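Side-chain contacts in ribonuclease VapC (Caulobacter crescentus, PDB 5K8J), which probably acts as the toxin of a toxin-antitoxin pair, a magnesium-dependent ribonuclease of the PIN-domain family: residues His12-Asp17 with Asp60-Val65; Leu32-Ser37 with Ala99-Ala104; Glu84-Ser89 with Phe117-Gly122. One frame throughout, in Å; residues are numbered along the deposited sequence.

Interaction 1 (His12-Asp17 with Asp60-Val65)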
loop_
_atom_site.group_PDB
_atom_site.type_symbol
_atom_site.label_atom_id
_atom_site.label_comp_id
_atom_site.label_asym_id
_atom_site.label_seq_id
_atom_site.Cartn_x
_atom_site.Cartn_y
_atom_site.Cartn_z
ATOM N N HIS B 12 -22.726 13.761 -22.113
ATOM C CA HIS B 12 -23.450 13.599 -23.367
ATOM C C HIS B 12 -24.477 12.484 -23.275
ATOM O O HIS B 12 -25.561 12.575 -23.870
ATOM C CB HIS B 12 -22.437 13.361 -24.491
ATOM C CG HIS B 12 -21.771 14.629 -24.950
ATOM N ND1 HIS B 12 -21.897 15.103 -26.241
ATOM C CD2 HIS B 12 -21.051 15.560 -24.278
ATOM C CE1 HIS B 12 -21.252 16.252 -26.350
ATOM N NE2 HIS B 12 -20.733 16.555 -25.173
ATOM N N LEU B 13 -24.180 11.452 -22.495
ATOM C CA LEU B 13 -25.161 10.410 -22.222
ATOM C C LEU B 13 -26.332 10.971 -21.407
ATOM O O LEU B 13 -27.499 10.857 -21.810
ATOM C CB LEU B 13 -24.447 9.249 -21.508
ATOM C CG LEU B 13 -25.103 7.892 -21.306
ATOM C CD1 LEU B 13 -25.648 7.357 -22.629
ATOM C CD2 LEU B 13 -24.081 6.932 -20.733
ATOM N N ARG B 14 -26.039 11.672 -20.310
ATOM C CA ARG B 14 -27.095 12.256 -19.480
ATOM C C ARG B 14 -27.986 13.207 -20.277
ATOM O O ARG B 14 -29.212 13.243 -20.078
ATOM C CB ARG B 14 -26.487 13.009 -18.299
ATOM C CG ARG B 14 -27.561 13.563 -17.316
ATOM C CD ARG B 14 -27.076 14.725 -16.406
ATOM N NE ARG B 14 -26.653 15.870 -17.219
ATOM C CZ ARG B 14 -25.713 16.746 -16.881
ATOM N NH1 ARG B 14 -25.082 16.667 -15.718
ATOM N NH2 ARG B 14 -25.388 17.717 -17.724
ATOM N N ASP B 15 -27.391 14.017 -21.147
ATOM C CA ASP B 15 -28.151 15.039 -21.849
ATOM C C ASP B 15 -28.662 14.582 -23.209
ATOM O O ASP B 15 -29.314 15.375 -23.898
ATOM C CB ASP B 15 -27.311 16.308 -21.961
ATOM C CG ASP B 15 -27.149 16.984 -20.634
ATOM O OD1 ASP B 15 -27.873 16.598 -19.677
ATOM O OD2 ASP B 15 -26.293 17.880 -20.510
ATOM N N GLY B 16 -28.472 13.311 -23.575
ATOM C CA GLY B 16 -29.225 12.730 -24.671
ATOM C C GLY B 16 -28.598 12.875 -26.037
ATOM O O GLY B 16 -29.322 12.947 -27.045
ATOM N N ASP B 17 -27.288 12.932 -26.106
ATOM C CA ASP B 17 -26.575 13.015 -27.382
ATOM C C ASP B 17 -26.657 11.676 -28.096
ATOM O O ASP B 17 -26.097 10.688 -27.611
ATOM C CB ASP B 17 -25.124 13.394 -27.124
ATOM C CG ASP B 17 -24.282 13.427 -28.380
ATOM O OD1 ASP B 17 -24.742 12.961 -29.445
ATOM O OD2 ASP B 17 -23.140 13.929 -28.285
ATOM N N ASP B 60 -30.324 9.837 -12.711
ATOM C CA ASP B 60 -30.705 8.829 -11.734
ATOM C C ASP B 60 -30.747 7.445 -12.371
ATOM O O ASP B 60 -30.247 6.482 -11.783
ATOM C CB ASP B 60 -32.047 9.174 -11.084
ATOM C CG ASP B 60 -31.937 10.307 -10.060
ATOM O OD1 ASP B 60 -33.027 10.821 -9.694
ATOM O OD2 ASP B 60 -30.819 10.666 -9.664
ATOM N N VAL B 61 -31.263 7.334 -13.595
ATOM C CA VAL B 61 -31.251 6.029 -14.266
ATOM C C VAL B 61 -29.817 5.583 -14.542
ATOM O O VAL B 61 -29.472 4.417 -14.331
ATOM C CB VAL B 61 -32.123 6.033 -15.546
ATOM C CG1 VAL B 61 -33.571 6.384 -15.216
ATOM C CG2 VAL B 61 -31.625 6.976 -16.570
HETATM N N MSE B 62 -28.945 6.495 -14.971
HETATM C CA MSE B 62 -27.535 6.146 -15.180
HETATM C C MSE B 62 -26.864 5.649 -13.923
HETATM O O MSE B 62 -26.093 4.684 -13.943
HETATM C CB MSE B 62 -26.747 7.338 -15.713
HETATM C CG MSE B 62 -27.250 7.836 -17.043
HETATM SE SE MSE B 62 -26.338 9.449 -17.548
HETATM C CE MSE B 62 -24.619 8.609 -17.586
ATOM N N LEU B 63 -27.075 6.359 -12.818
ATOM C CA LEU B 63 -26.411 5.969 -11.585
ATOM C C LEU B 63 -26.979 4.685 -11.012
ATOM O O LEU B 63 -26.285 3.986 -10.275
ATOM C CB LEU B 63 -26.532 7.083 -10.548
ATOM C CG LEU B 63 -25.790 8.377 -10.884
ATOM C CD1 LEU B 63 -25.995 9.404 -9.777
ATOM C CD2 LEU B 63 -24.320 8.163 -11.069
ATOM N N LYS B 64 -28.212 4.345 -11.339
ATOM C CA LYS B 64 -28.754 3.070 -10.890
ATOM C C LYS B 64 -28.041 1.915 -11.590
ATOM O O LYS B 64 -27.641 0.936 -10.948
ATOM C CB LYS B 64 -30.256 3.018 -11.140
ATOM C CG LYS B 64 -30.911 1.725 -10.693
ATOM C CD LYS B 64 -32.423 1.780 -10.912
ATOM C CE LYS B 64 -33.039 0.392 -11.117
ATOM N NZ LYS B 64 -34.470 0.458 -11.570
ATOM N N VAL B 65 -27.812 2.044 -12.891
ATOM C CA VAL B 65 -27.286 0.932 -13.689
ATOM C C VAL B 65 -25.766 0.862 -13.650
ATOM O O VAL B 65 -25.195 -0.232 -13.565
ATOM C CB VAL B 65 -27.772 1.055 -15.138
ATOM C CG1 VAL B 65 -27.181 -0.054 -15.987
ATOM C CG2 VAL B 65 -29.295 0.995 -15.175
#
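R14, whose backbone lies against M62, holds D15 side-on, and two arginines grip D15 OD1. R14 NE donates to D15 OD1 at 2.8 Å, from above the carboxylate plane, and R55 forms a second salt bridge to the same oxygen. R14 NH2 reaches D15 OD2 at 2.9 Å, nearer the carboxylate plane and on the syn side. R14 NH2 also pairs with E72 of the VapB family protein chain, so the toxin-antitoxin interface helps to hold the guanidinium.

Helix 7-15 ends here in a Schellman motif, with G16 at positive phi. D17 then serves as the N-cap of helix 18-26. H12 ND1 meets D17 OD2 at 2.7 Å, almost straight at 176°, in the imidazole plane and on the anti lone pair.

Across the contact, selenomethionine M62 of helix 49-65 brings its side chain against helix 7-15. M62 SE sits 3.5 Å from R14 CA and 3.6 Å from R14 CB. A bend at the last torsion (chi3 61°) sends the methyl along to L13. There M62 CE meets L13 CD2 at 3.6 Å, and the two side chains cross obliquely in a buried apolar patch.

Interaction 2 (Leu32-Ser37 with Ala99-Ala104)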
loop_
_atom_site.group_PDB
_atom_site.type_symbol
_atom_site.label_atom_id
_atom_site.label_comp_id
_atom_site.label_asym_id
_atom_site.label_seq_id
_atom_site.Cartn_x
_atom_site.Cartn_y
_atom_site.Cartn_z
ATOM N N LEU B 32 -17.660 1.694 -16.678
ATOM C CA LEU B 32 -17.470 2.160 -15.309
ATOM C C LEU B 32 -17.538 3.674 -15.281
ATOM O O LEU B 32 -17.086 4.339 -16.207
ATOM C CB LEU B 32 -16.114 1.707 -14.756
ATOM C CG LEU B 32 -15.719 0.252 -14.989
ATOM C CD1 LEU B 32 -14.339 -0.019 -14.386
ATOM C CD2 LEU B 32 -16.745 -0.711 -14.405
ATOM N N LEU B 33 -18.097 4.211 -14.210
ATOM C CA LEU B 33 -18.184 5.647 -13.989
ATOM C C LEU B 33 -17.356 6.012 -12.758
ATOM O O LEU B 33 -17.538 5.414 -11.689
ATOM C CB LEU B 33 -19.647 6.049 -13.760
ATOM C CG LEU B 33 -19.923 7.546 -13.765
ATOM C CD1 LEU B 33 -19.692 8.138 -15.146
ATOM C CD2 LEU B 33 -21.361 7.770 -13.335
ATOM N N SER B 34 -16.518 7.041 -12.883
ATOM C CA SER B 34 -15.789 7.564 -11.725
ATOM C C SER B 34 -16.717 8.358 -10.806
ATOM O O SER B 34 -17.562 9.121 -11.271
ATOM C CB SER B 34 -14.682 8.476 -12.208
ATOM O OG SER B 34 -14.181 9.209 -11.113
ATOM N N ILE B 35 -16.528 8.202 -9.489
ATOM C CA ILE B 35 -17.245 9.029 -8.515
ATOM C C ILE B 35 -16.955 10.506 -8.745
ATOM O O ILE B 35 -17.778 11.364 -8.409
ATOM C CB ILE B 35 -16.873 8.583 -7.093
ATOM C CG1 ILE B 35 -17.847 9.177 -6.045
ATOM C CG2 ILE B 35 -15.446 8.986 -6.727
ATOM C CD1 ILE B 35 -19.124 8.480 -5.973
ATOM N N ILE B 36 -15.780 10.832 -9.270
ATOM C CA ILE B 36 -15.455 12.220 -9.564
ATOM C C ILE B 36 -16.353 12.733 -10.679
ATOM O O ILE B 36 -16.901 13.838 -10.602
ATOM C CB ILE B 36 -13.957 12.385 -9.920
ATOM C CG1 ILE B 36 -13.052 11.809 -8.817
ATOM C CG2 ILE B 36 -13.656 13.838 -10.175
ATOM C CD1 ILE B 36 -13.336 12.337 -7.398
ATOM N N SER B 37 -16.574 11.919 -11.719
ATOM C CA SER B 37 -17.566 12.276 -12.722
ATOM C C SER B 37 -18.958 12.407 -12.116
ATOM O O SER B 37 -19.734 13.290 -12.517
ATOM C CB SER B 37 -17.601 11.233 -13.846
ATOM O OG SER B 37 -16.345 11.076 -14.473
ATOM N N ALA B 99 -8.176 9.349 -14.853
ATOM C CA ALA B 99 -7.234 8.445 -15.502
ATOM C C ALA B 99 -6.541 7.531 -14.499
ATOM O O ALA B 99 -6.299 6.351 -14.784
ATOM C CB ALA B 99 -6.195 9.251 -16.285
ATOM N N ALA B 100 -6.214 8.055 -13.312
ATOM C CA ALA B 100 -5.594 7.247 -12.260
ATOM C C ALA B 100 -6.490 6.086 -11.840
ATOM O O ALA B 100 -6.017 4.991 -11.533
ATOM C CB ALA B 100 -5.270 8.144 -11.054
ATOM N N GLN B 101 -7.798 6.309 -11.816
ATOM C CA GLN B 101 -8.704 5.231 -11.466
ATOM C C GLN B 101 -8.738 4.176 -12.560
ATOM O O GLN B 101 -8.804 2.982 -12.276
ATOM C CB GLN B 101 -10.096 5.794 -11.267
ATOM C CG GLN B 101 -10.173 6.724 -10.078
ATOM C CD GLN B 101 -11.548 7.315 -9.948
ATOM O OE1 GLN B 101 -11.863 8.267 -10.631
ATOM N NE2 GLN B 101 -12.375 6.759 -9.061
ATOM N N ALA B 102 -8.737 4.619 -13.809
ATOM C CA ALA B 102 -8.661 3.682 -14.921
ATOM C C ALA B 102 -7.391 2.845 -14.847
ATOM O O ALA B 102 -7.421 1.624 -15.050
ATOM C CB ALA B 102 -8.724 4.469 -16.230
ATOM N N LEU B 103 -6.257 3.482 -14.577
ATOM C CA LEU B 103 -5.011 2.739 -14.414
ATOM C C LEU B 103 -5.100 1.719 -13.300
ATOM O O LEU B 103 -4.693 0.568 -13.468
ATOM C CB LEU B 103 -3.855 3.699 -14.145
ATOM C CG LEU B 103 -3.427 4.532 -15.359
ATOM C CD1 LEU B 103 -2.704 5.806 -14.953
ATOM C CD2 LEU B 103 -2.525 3.719 -16.224
ATOM N N ALA B 104 -5.594 2.127 -12.138
ATOM C CA ALA B 104 -5.670 1.198 -11.008
ATOM C C ALA B 104 -6.553 -0.000 -11.309
ATOM O O ALA B 104 -6.310 -1.099 -10.804
ATOM C CB ALA B 104 -6.207 1.944 -9.801
#
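The end of strand 31-34 comes close to helix 93-104, with the CA atoms of S34 and Q101 7.5 Å apart. S34 is where the strand stops and helix 35-45 begins. It is the N-cap of that helix, within the parallel sheet and flanking helices of the PIN domain.

The S34 side chain works in two directions. S34 OG accepts from I36 N at 2.9 Å, with an N-H...O angle of 139°, and this is the capping bond. S34 OG in turn donates to Q101 OE1 at 2.5 Å, a short bond. The donor lies in the carbonyl plane on a lone pair of OE1, at a C=O...donor angle of 129°. One hydroxyl therefore ties a helix start to the side chain of a second helix. Its OG stands opposite the backbone N about CA-CB (chi1 167°), which lets it face both partners.

Q101 reaches across with its chain extended beyond CG. Its amide nitrogen makes weak hydrogen bonds to the carbonyl oxygens of L69 and D70. With OE1 on S34 and NE2 on these carbonyls, both ends of the buried amide have partners, which probably settles which way round it sits. The bond thus joins strand 31-34 to helix 93-104, and the amide carries the link on to the end of strand 68-69.

S37, in the first turn of helix 35-45, bonds through OG to T7 OG1. I35 also packs on A76 and I36 on M97 of the second subunit, another copy of this protein. Within the contact they add little: I35 CG2 lies 4.5 Å from Q101 NE2, and I36 CG1 approaches Q101 OE1 no closer than 4.2 Å.

Interaction 3 (Glu84-Ser89 with Phe117-Gly122)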
loop_
_atom_site.group_PDB
_atom_site.type_symbol
_atom_site.label_atom_id
_atom_site.label_comp_id
_atom_site.label_asym_id
_atom_site.label_seq_id
_atom_site.Cartn_x
_atom_site.Cartn_y
_atom_site.Cartn_z
ATOM N N GLU B 84 4.728 12.373 -10.809
ATOM C CA GLU B 84 6.168 12.114 -10.741
ATOM C C GLU B 84 6.790 12.099 -12.122
ATOM O O GLU B 84 7.965 12.474 -12.306
ATOM C CB GLU B 84 6.452 10.763 -10.065
ATOM C CG GLU B 84 6.374 10.776 -8.569
ATOM C CD GLU B 84 6.606 9.395 -7.957
ATOM O OE1 GLU B 84 6.800 8.378 -8.704
ATOM O OE2 GLU B 84 6.647 9.333 -6.719
ATOM N N SER B 85 6.036 11.617 -13.095
ATOM C CA SER B 85 6.501 11.519 -14.466
ATOM C C SER B 85 6.217 12.781 -15.278
ATOM O O SER B 85 7.105 13.317 -15.951
ATOM C CB SER B 85 5.821 10.334 -15.148
ATOM O OG SER B 85 6.424 10.138 -16.412
ATOM N N ALA B 86 4.993 13.252 -15.235
ATOM C CA ALA B 86 4.562 14.302 -16.142
ATOM C C ALA B 86 4.731 15.701 -15.569
ATOM O O ALA B 86 4.583 16.684 -16.316
ATOM C CB ALA B 86 3.085 14.082 -16.484
ATOM N N GLY B 87 4.970 15.813 -14.267
ATOM C CA GLY B 87 4.990 17.092 -13.606
ATOM C C GLY B 87 3.594 17.501 -13.199
ATOM O O GLY B 87 2.608 16.811 -13.441
ATOM N N TYR B 88 3.514 18.662 -12.570
ATOM C CA TYR B 88 2.258 19.153 -12.038
ATOM C C TYR B 88 1.505 19.989 -13.065
ATOM O O TYR B 88 2.081 20.850 -13.738
ATOM C CB TYR B 88 2.517 20.009 -10.810
ATOM C CG TYR B 88 1.277 20.634 -10.237
ATOM C CD1 TYR B 88 0.187 19.851 -9.807
ATOM C CD2 TYR B 88 1.178 22.010 -10.129
ATOM C CE1 TYR B 88 -0.946 20.433 -9.279
ATOM C CE2 TYR B 88 0.031 22.604 -9.593
ATOM C CZ TYR B 88 -1.008 21.813 -9.161
ATOM O OH TYR B 88 -2.131 22.403 -8.632
ATOM N N SER B 89 0.199 19.752 -13.150
ATOM C CA SER B 89 -0.686 20.572 -13.973
ATOM C C SER B 89 -1.941 20.845 -13.161
ATOM O O SER B 89 -2.763 19.944 -12.960
ATOM C CB SER B 89 -1.049 19.876 -15.281
ATOM O OG SER B 89 -2.160 20.541 -15.898
ATOM N N PHE B 117 -4.327 13.728 -22.270
ATOM C CA PHE B 117 -3.959 12.514 -21.559
ATOM C C PHE B 117 -2.719 11.858 -22.159
ATOM O O PHE B 117 -2.299 10.785 -21.679
ATOM C CB PHE B 117 -5.131 11.521 -21.551
ATOM C CG PHE B 117 -6.352 12.046 -20.864
ATOM C CD1 PHE B 117 -7.242 12.864 -21.535
ATOM C CD2 PHE B 117 -6.595 11.747 -19.540
ATOM C CE1 PHE B 117 -8.354 13.393 -20.876
ATOM C CE2 PHE B 117 -7.693 12.256 -18.890
ATOM C CZ PHE B 117 -8.588 13.063 -19.565
ATOM N N ARG B 118 -2.083 12.503 -23.132
ATOM C CA ARG B 118 -0.947 11.954 -23.842
ATOM C C ARG B 118 0.282 11.831 -22.954
ATOM O O ARG B 118 1.198 11.075 -23.288
ATOM C CB ARG B 118 -0.642 12.856 -25.050
ATOM C CG ARG B 118 0.457 12.361 -25.975
ATOM C CD ARG B 118 0.856 13.440 -26.988
ATOM N NE ARG B 118 2.036 13.060 -27.769
ATOM C CZ ARG B 118 2.100 13.016 -29.100
ATOM N NH1 ARG B 118 1.049 13.338 -29.846
ATOM N NH2 ARG B 118 3.235 12.654 -29.695
ATOM N N ASP B 119 0.319 12.557 -21.843
ATOM C CA ASP B 119 1.470 12.574 -20.957
ATOM C C ASP B 119 1.341 11.595 -19.806
ATOM O O ASP B 119 2.124 11.679 -18.860
ATOM C CB ASP B 119 1.712 13.997 -20.418
ATOM C CG ASP B 119 0.524 14.556 -19.661
ATOM O OD1 ASP B 119 -0.467 13.821 -19.494
ATOM O OD2 ASP B 119 0.578 15.748 -19.240
ATOM N N ILE B 120 0.381 10.672 -19.853
ATOM C CA ILE B 120 0.163 9.718 -18.773
ATOM C C ILE B 120 0.703 8.354 -19.183
ATOM O O ILE B 120 0.080 7.654 -20.001
ATOM C CB ILE B 120 -1.324 9.632 -18.408
ATOM C CG1 ILE B 120 -1.817 11.012 -17.931
ATOM C CG2 ILE B 120 -1.572 8.572 -17.352
ATOM C CD1 ILE B 120 -3.277 11.064 -17.694
ATOM N N PRO B 121 1.849 7.933 -18.665
ATOM C CA PRO B 121 2.394 6.639 -19.086
ATOM C C PRO B 121 1.493 5.497 -18.665
ATOM O O PRO B 121 0.991 5.465 -17.545
ATOM C CB PRO B 121 3.747 6.559 -18.360
ATOM C CG PRO B 121 4.093 7.980 -18.014
ATOM C CD PRO B 121 2.761 8.650 -17.751
ATOM N N GLY B 122 1.336 4.524 -19.567
ATOM C CA GLY B 122 0.655 3.304 -19.238
ATOM C C GLY B 122 -0.836 3.328 -19.463
ATOM O O GLY B 122 -1.481 2.286 -19.314
HETATM O O HOH W 1 4.931 11.667 -18.352
#
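The carboxylate of D119 turns one face to A86, whose CB lies over it at 4.1 Å from D119 CG. D119 OD2 is held by salt bridges to K92 and R96. These two positive charges probably stabilise the ionised carboxylate. The pyrrolidine ring of P121 presents a corner instead, with P121 CG 3.6 Å from S85 OG.

D119 CG sits between the backbone N and the carbonyl carbon (chi1 59°), a crowded position that turns the carboxylate to the side of A86. The A86 methyl also touches the backbone, with A86 CB 3.5 Å from D119 O. No direct hydrogen bond crosses the contact. One water does the bridging, 2.9 Å from S85 OG and 2.9 Å from D119 O, and it donates to the carbonyl. It links the last turn of a helix to a type I beta turn that runs from F117 to I120.

R96 has a second role, since it also bonds to the carbonyl oxygen of G87. G87 is the first residue to leave helical geometry, at positive phi. S85 packs on M65 and P121 on T61 of the VapB family protein chain. The contact lies at the surface, between the C-terminal end of helix 73-86 and the loop joining strand 108-111 to strand 125-127, with helix 93-104 alongside both.

How the interactions relate
Interaction 2 lies between the other two, about 17 Å from interaction 1 and 16 Å from interaction 3, centre to centre. Interactions 1 and 3 sit on opposite sides of the chain's centre, 30 Å apart by centres. L63 CD2 packs on L33 CD2 at 3.7 Å, joining interaction 1 to interaction 2. A99 CB meets I120 CD1 at 3.7 Å, joining 2 to 3. D6 and D95 are the predicted magnesium ligands. Side chain to side chain, S34 is about 8 Å from D6, D119 about 8 Å from D95, and L13 about 11 Å from D6. Interactions 2 and 3 thus lie nearer the predicted metal site than interaction 1, and none of the three supplies its ligands.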